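Local coordinates for E3 ubiquitin-protein ligase RNF31 (Mus musculus, PDB 5Y3T) that acts as a RING-type E3 ubiquitin transferase, also called HOIP, and probably uses its helical UBA-domain region to bind HOIL-1, at residues V57-A61 with A90-V95; V53-A58 with A76-W80. All blocks are in the same frame, centred on the assembly; numbering follows the deposited sequence.

Interaction 1: residues V57-A61 with A90-V95; sequences VAELA and AVEECV
Ala-61 and Val-91 have the nearest CA atoms of segments 57-61 and 90-95, 5.5 Å apart. The local axes pass at 9.0 Å with a signed crossing angle of -64°, and Ala-61 brings a bare methyl to this spot. Packing is tightest round Ala-61. Its CB sits 3.9 Å from Cys-94 SG, and Val-95 comes in beside it, setting CG2 3.7 Å from Ala-61 CA and just as near the carbonyl oxygen of that residue. The Cys-94 side chain is turned with SG opposite its own backbone N (chi1 -179°), which carries the sulfur out to the alanine methyl; Phe-71 touches both residues, and Ala-79 of helix 73-82 also lies against Cys-94. Val-91 is buried most by the contact and divides its branches between two neighbours. CG1 leans over the backbone, 4.1 Å from Ala-61 N, while CG2 turns to Leu-60, meeting both its CB and its CD1. The Val-91 and Leu-60 side chains cross at about a right angle. This is the side nearer solvent: Leu-60 is partly exposed and loses little of its surface to the opposing helix. At the other end of 57-61, Val-57 CG1 stands farther off, 4.3 Å from Cys-94 CB, but is buried, with Ala-76 of helix 73-82 also packing on Val-57. The backbone amides keep to their own helices, Ala-61 N bonding to Val-57 O at 2.9 Å and Cys-94 N likewise to Ala-90 O. With aliphatic groups, a thiol and backbone atoms meeting, the joint between these two helices rests on van der Waals fit and on exclusion of water, and no charge or polar side chain directs how they cross.

Interaction 2: residues V53-A58 with A76-W80; sequences VLEMVA and ARKAW
Trp-80 and Val-53 meet because each extends its first branch away from its own backbone N: Trp-80 CG with chi1 161°, and Val-53 CG1 in the same sense. The methyl then lies over one face of the indole, 3.9 Å from the centroid of its six-membered ring and 29° off the normal, a CH-pi contact. The nearest ring atom is Trp-80 CZ3, 3.5 Å from Val-53 CG1. Leu-54 instead has CG beside its backbone N, which carries the branched end toward helix 73-82. CD2 rests against both Arg-77 CA and Trp-80 CB, 3.7 Å from each, and CD1 runs alongside the Arg-77 side chain, 3.9 Å from its CB. Further along, Ala-76 CB plugs into the facing helix, 3.6 Å from Leu-54 O and 3.7 Å from Val-57 CG1. The local axes cross steeply, at 99°, consistent with a contact confined to a few residues. Beyond CB and CG the extended Arg-77 leads away to a salt bridge with Glu-29. Helix 27-37 covers the Trp-80 end: Tyr-36 packs edge-to-face with the indole and also touches Val-53, while Ser-32 touches the Trp-80 side chain. Trp-45 and Leu-50, earlier on helix 42-64, also pack on Trp-80, Trp-45 touches Val-53 as well, and Leu-87 of helix 87-107 touches Val-57.

Both contacts start from helix 42-64 and share Val-57 and Ala-58; their centres are 6 Å apart. From there the chain runs through helix 73-82, which supplies 76-80 for interaction 2, and then through helix 87-107, which supplies 90-95 for interaction 1. These two later helices also touch each other, with Ala-90 CB 3.6 Å from Trp-80 CA and Cys-94 SG 4.1 Å from Ala-76 CA. Three successive helices therefore pack pairwise round one apolar centre, close to the middle of the elongated chain. All four segments fall within the HOIP UBA-domain pair, consistent with the compact helical bundles of the UBA family.

Interaction 1: residues V57-A61 with A90-V95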
loop_
_atom_site.group_PDB
_atom_site.type_symbol
_atom_site.label_atom_id
_atom_site.label_comp_id
_atom_site.label_asym_id
_atom_site.label_seq_id
_atom_site.Cartn_x
_atom_site.Cartn_y
_atom_site.Cartn_z
ATOM N N VAL B 57 -12.998 -7.994 -14.353
ATOM C CA VAL B 57 -11.919 -7.045 -14.000
ATOM C C VAL B 57 -10.585 -7.445 -14.647
ATOM O O VAL B 57 -9.887 -6.579 -15.212
ATOM C CB VAL B 57 -11.819 -6.877 -12.470
ATOM C CG1 VAL B 57 -10.570 -6.107 -12.036
ATOM C CG2 VAL B 57 -13.067 -6.188 -11.931
ATOM N N ALA B 58 -10.265 -8.750 -14.604
ATOM C CA ALA B 58 -9.017 -9.299 -15.189
ATOM C C ALA B 58 -8.951 -9.236 -16.701
ATOM O O ALA B 58 -7.902 -8.880 -17.272
ATOM C CB ALA B 58 -8.759 -10.739 -14.718
ATOM N N GLU B 59 -10.039 -9.591 -17.362
ATOM C CA GLU B 59 -10.085 -9.491 -18.843
ATOM C C GLU B 59 -10.012 -8.043 -19.310
ATOM O O GLU B 59 -9.235 -7.743 -20.215
ATOM C CB GLU B 59 -11.237 -10.289 -19.537
ATOM C CG GLU B 59 -12.674 -10.084 -19.064
ATOM C CD GLU B 59 -13.612 -11.236 -19.473
ATOM O OE1 GLU B 59 -13.429 -11.817 -20.575
ATOM O OE2 GLU B 59 -14.541 -11.574 -18.691
ATOM N N LEU B 60 -10.755 -7.145 -18.681
ATOM C CA LEU B 60 -10.689 -5.700 -19.036
ATOM C C LEU B 60 -9.325 -5.118 -18.719
ATOM O O LEU B 60 -8.787 -4.342 -19.514
ATOM C CB LEU B 60 -11.773 -4.883 -18.320
ATOM C CG LEU B 60 -13.236 -5.258 -18.554
ATOM C CD1 LEU B 60 -14.137 -4.397 -17.686
ATOM C CD2 LEU B 60 -13.638 -5.160 -20.020
ATOM N N ALA B 61 -8.729 -5.518 -17.595
ATOM C CA ALA B 61 -7.337 -5.149 -17.361
ATOM C C ALA B 61 -6.405 -5.557 -18.547
ATOM O O ALA B 61 -5.636 -4.728 -19.076
ATOM C CB ALA B 61 -6.870 -5.767 -16.064
ATOM N N ALA B 90 -11.397 0.094 -10.615
ATOM C CA ALA B 90 -10.822 -1.158 -10.205
ATOM C C ALA B 90 -9.966 -1.689 -11.310
ATOM O O ALA B 90 -8.900 -2.258 -11.066
ATOM C CB ALA B 90 -11.939 -2.139 -9.871
ATOM N N VAL B 91 -10.457 -1.485 -12.528
ATOM C CA VAL B 91 -9.739 -1.833 -13.732
ATOM C C VAL B 91 -8.511 -0.958 -13.860
ATOM O O VAL B 91 -7.446 -1.473 -14.193
ATOM C CB VAL B 91 -10.641 -1.724 -15.005
ATOM C CG1 VAL B 91 -9.810 -1.759 -16.295
ATOM C CG2 VAL B 91 -11.661 -2.862 -15.023
ATOM N N GLU B 92 -8.663 0.341 -13.619
ATOM C CA GLU B 92 -7.559 1.301 -13.678
ATOM C C GLU B 92 -6.463 0.859 -12.749
ATOM O O GLU B 92 -5.308 0.782 -13.172
ATOM C CB GLU B 92 -7.993 2.735 -13.244
ATOM C CG GLU B 92 -8.279 3.796 -14.322
ATOM C CD GLU B 92 -9.186 4.977 -13.824
ATOM O OE1 GLU B 92 -9.282 5.308 -12.606
ATOM O OE2 GLU B 92 -9.855 5.592 -14.675
ATOM N N GLU B 93 -6.822 0.595 -11.482
ATOM C CA GLU B 93 -5.839 0.202 -10.459
ATOM C C GLU B 93 -5.264 -1.177 -10.662
ATOM O O GLU B 93 -4.131 -1.424 -10.275
ATOM C CB GLU B 93 -6.423 0.288 -9.016
ATOM C CG GLU B 93 -6.743 1.723 -8.582
ATOM C CD GLU B 93 -5.642 2.760 -8.918
ATOM O OE1 GLU B 93 -4.520 2.608 -8.421
ATOM O OE2 GLU B 93 -5.888 3.741 -9.648
ATOM N N CYS B 94 -6.047 -2.123 -11.192
ATOM C CA CYS B 94 -5.509 -3.473 -11.448
ATOM C C CYS B 94 -4.308 -3.399 -12.445
ATOM O O CYS B 94 -3.208 -3.939 -12.211
ATOM C CB CYS B 94 -6.630 -4.363 -11.937
ATOM S SG CYS B 94 -6.145 -6.048 -12.274
ATOM N N VAL B 95 -4.540 -2.634 -13.504
ATOM C CA VAL B 95 -3.559 -2.276 -14.531
ATOM C C VAL B 95 -2.390 -1.497 -13.954
ATOM O O VAL B 95 -1.220 -1.809 -14.243
ATOM C CB VAL B 95 -4.250 -1.406 -15.613
ATOM C CG1 VAL B 95 -3.258 -0.687 -16.543
ATOM C CG2 VAL B 95 -5.234 -2.258 -16.404
#

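Interaction 2: residues V53-A58 with A76-W80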
loop_
_atom_site.group_PDB
_atom_site.type_symbol
_atom_site.label_atom_id
_atom_site.label_comp_id
_atom_site.label_asym_id
_atom_site.label_seq_id
_atom_site.Cartn_x
_atom_site.Cartn_y
_atom_site.Cartn_z
ATOM N N VAL B 53 -17.669 -10.961 -11.537
ATOM C CA VAL B 53 -17.129 -9.597 -11.554
ATOM C C VAL B 53 -15.603 -9.596 -11.594
ATOM O O VAL B 53 -15.045 -8.914 -12.427
ATOM C CB VAL B 53 -17.610 -8.748 -10.372
ATOM C CG1 VAL B 53 -16.988 -7.359 -10.438
ATOM C CG2 VAL B 53 -19.143 -8.680 -10.359
ATOM N N LEU B 54 -14.934 -10.408 -10.770
ATOM C CA LEU B 54 -13.442 -10.447 -10.765
ATOM C C LEU B 54 -12.892 -10.968 -12.067
ATOM O O LEU B 54 -11.886 -10.453 -12.580
ATOM C CB LEU B 54 -12.890 -11.211 -9.542
ATOM C CG LEU B 54 -13.364 -10.607 -8.187
ATOM C CD1 LEU B 54 -12.929 -11.358 -6.934
ATOM C CD2 LEU B 54 -12.932 -9.157 -8.077
ATOM N N GLU B 55 -13.598 -11.942 -12.649
ATOM C CA GLU B 55 -13.280 -12.459 -13.975
ATOM C C GLU B 55 -13.284 -11.314 -15.008
ATOM O O GLU B 55 -12.380 -11.232 -15.845
ATOM C CB GLU B 55 -14.258 -13.603 -14.295
ATOM C CG GLU B 55 -14.152 -14.363 -15.622
ATOM C CD GLU B 55 -15.198 -15.501 -15.699
ATOM O OE1 GLU B 55 -16.123 -15.476 -16.567
ATOM O OE2 GLU B 55 -15.118 -16.416 -14.848
ATOM N N MET B 56 -14.262 -10.410 -14.904
ATOM C CA MET B 56 -14.419 -9.281 -15.830
ATOM C C MET B 56 -13.322 -8.255 -15.621
ATOM O O MET B 56 -12.769 -7.715 -16.589
ATOM C CB MET B 56 -15.816 -8.625 -15.650
ATOM C CG MET B 56 -16.093 -7.308 -16.421
ATOM S SD MET B 56 -17.846 -6.793 -16.469
ATOM C CE MET B 56 -18.225 -6.862 -14.711
ATOM N N VAL B 57 -12.998 -7.994 -14.353
ATOM C CA VAL B 57 -11.919 -7.045 -14.000
ATOM C C VAL B 57 -10.585 -7.445 -14.647
ATOM O O VAL B 57 -9.887 -6.579 -15.212
ATOM C CB VAL B 57 -11.819 -6.877 -12.470
ATOM C CG1 VAL B 57 -10.570 -6.107 -12.036
ATOM C CG2 VAL B 57 -13.067 -6.188 -11.931
ATOM N N ALA B 58 -10.265 -8.750 -14.604
ATOM C CA ALA B 58 -9.017 -9.299 -15.189
ATOM C C ALA B 58 -8.951 -9.236 -16.701
ATOM O O ALA B 58 -7.902 -8.880 -17.272
ATOM C CB ALA B 58 -8.759 -10.739 -14.718
ATOM N N ALA B 76 -7.160 -8.776 -9.316
ATOM C CA ALA B 76 -8.448 -8.201 -9.655
ATOM C C ALA B 76 -9.185 -7.852 -8.386
ATOM O O ALA B 76 -9.754 -6.759 -8.304
ATOM C CB ALA B 76 -9.272 -9.182 -10.493
ATOM N N ARG B 77 -9.151 -8.779 -7.419
ATOM C CA ARG B 77 -9.854 -8.678 -6.142
ATOM C C ARG B 77 -9.332 -7.511 -5.357
ATOM O O ARG B 77 -10.102 -6.693 -4.840
ATOM C CB ARG B 77 -9.675 -9.977 -5.294
ATOM C CG ARG B 77 -10.374 -10.020 -3.936
ATOM C CD ARG B 77 -10.123 -11.326 -3.149
ATOM N NE ARG B 77 -10.729 -11.291 -1.789
ATOM C CZ ARG B 77 -10.142 -10.862 -0.642
ATOM N NH1 ARG B 77 -8.879 -10.413 -0.610
ATOM N NH2 ARG B 77 -10.821 -10.868 0.520
ATOM N N LYS B 78 -8.016 -7.435 -5.260
ATOM C CA LYS B 78 -7.376 -6.383 -4.482
ATOM C C LYS B 78 -7.807 -5.004 -5.048
ATOM O O LYS B 78 -8.203 -4.128 -4.288
ATOM C CB LYS B 78 -5.871 -6.596 -4.510
ATOM C CG LYS B 78 -5.045 -5.652 -3.650
ATOM C CD LYS B 78 -3.619 -6.188 -3.395
ATOM C CE LYS B 78 -2.947 -7.014 -4.534
ATOM N NZ LYS B 78 -2.629 -6.328 -5.835
ATOM N N ALA B 79 -7.832 -4.873 -6.376
ATOM C CA ALA B 79 -8.246 -3.618 -7.042
ATOM C C ALA B 79 -9.738 -3.307 -6.858
ATOM O O ALA B 79 -10.113 -2.215 -6.456
ATOM C CB ALA B 79 -7.872 -3.647 -8.520
ATOM N N TRP B 80 -10.583 -4.273 -7.175
ATOM C CA TRP B 80 -12.011 -4.208 -6.869
ATOM C C TRP B 80 -12.267 -3.692 -5.451
ATOM O O TRP B 80 -13.027 -2.771 -5.224
ATOM C CB TRP B 80 -12.615 -5.593 -7.110
ATOM C CG TRP B 80 -13.920 -5.860 -6.453
ATOM C CD1 TRP B 80 -14.162 -6.537 -5.270
ATOM C CD2 TRP B 80 -15.170 -5.500 -6.954
ATOM N NE1 TRP B 80 -15.518 -6.595 -5.002
ATOM C CE2 TRP B 80 -16.155 -5.962 -6.025
ATOM C CE3 TRP B 80 -15.567 -4.841 -8.098
ATOM C CZ2 TRP B 80 -17.460 -5.764 -6.213
ATOM C CZ3 TRP B 80 -16.837 -4.652 -8.281
ATOM C CH2 TRP B 80 -17.797 -5.098 -7.342
#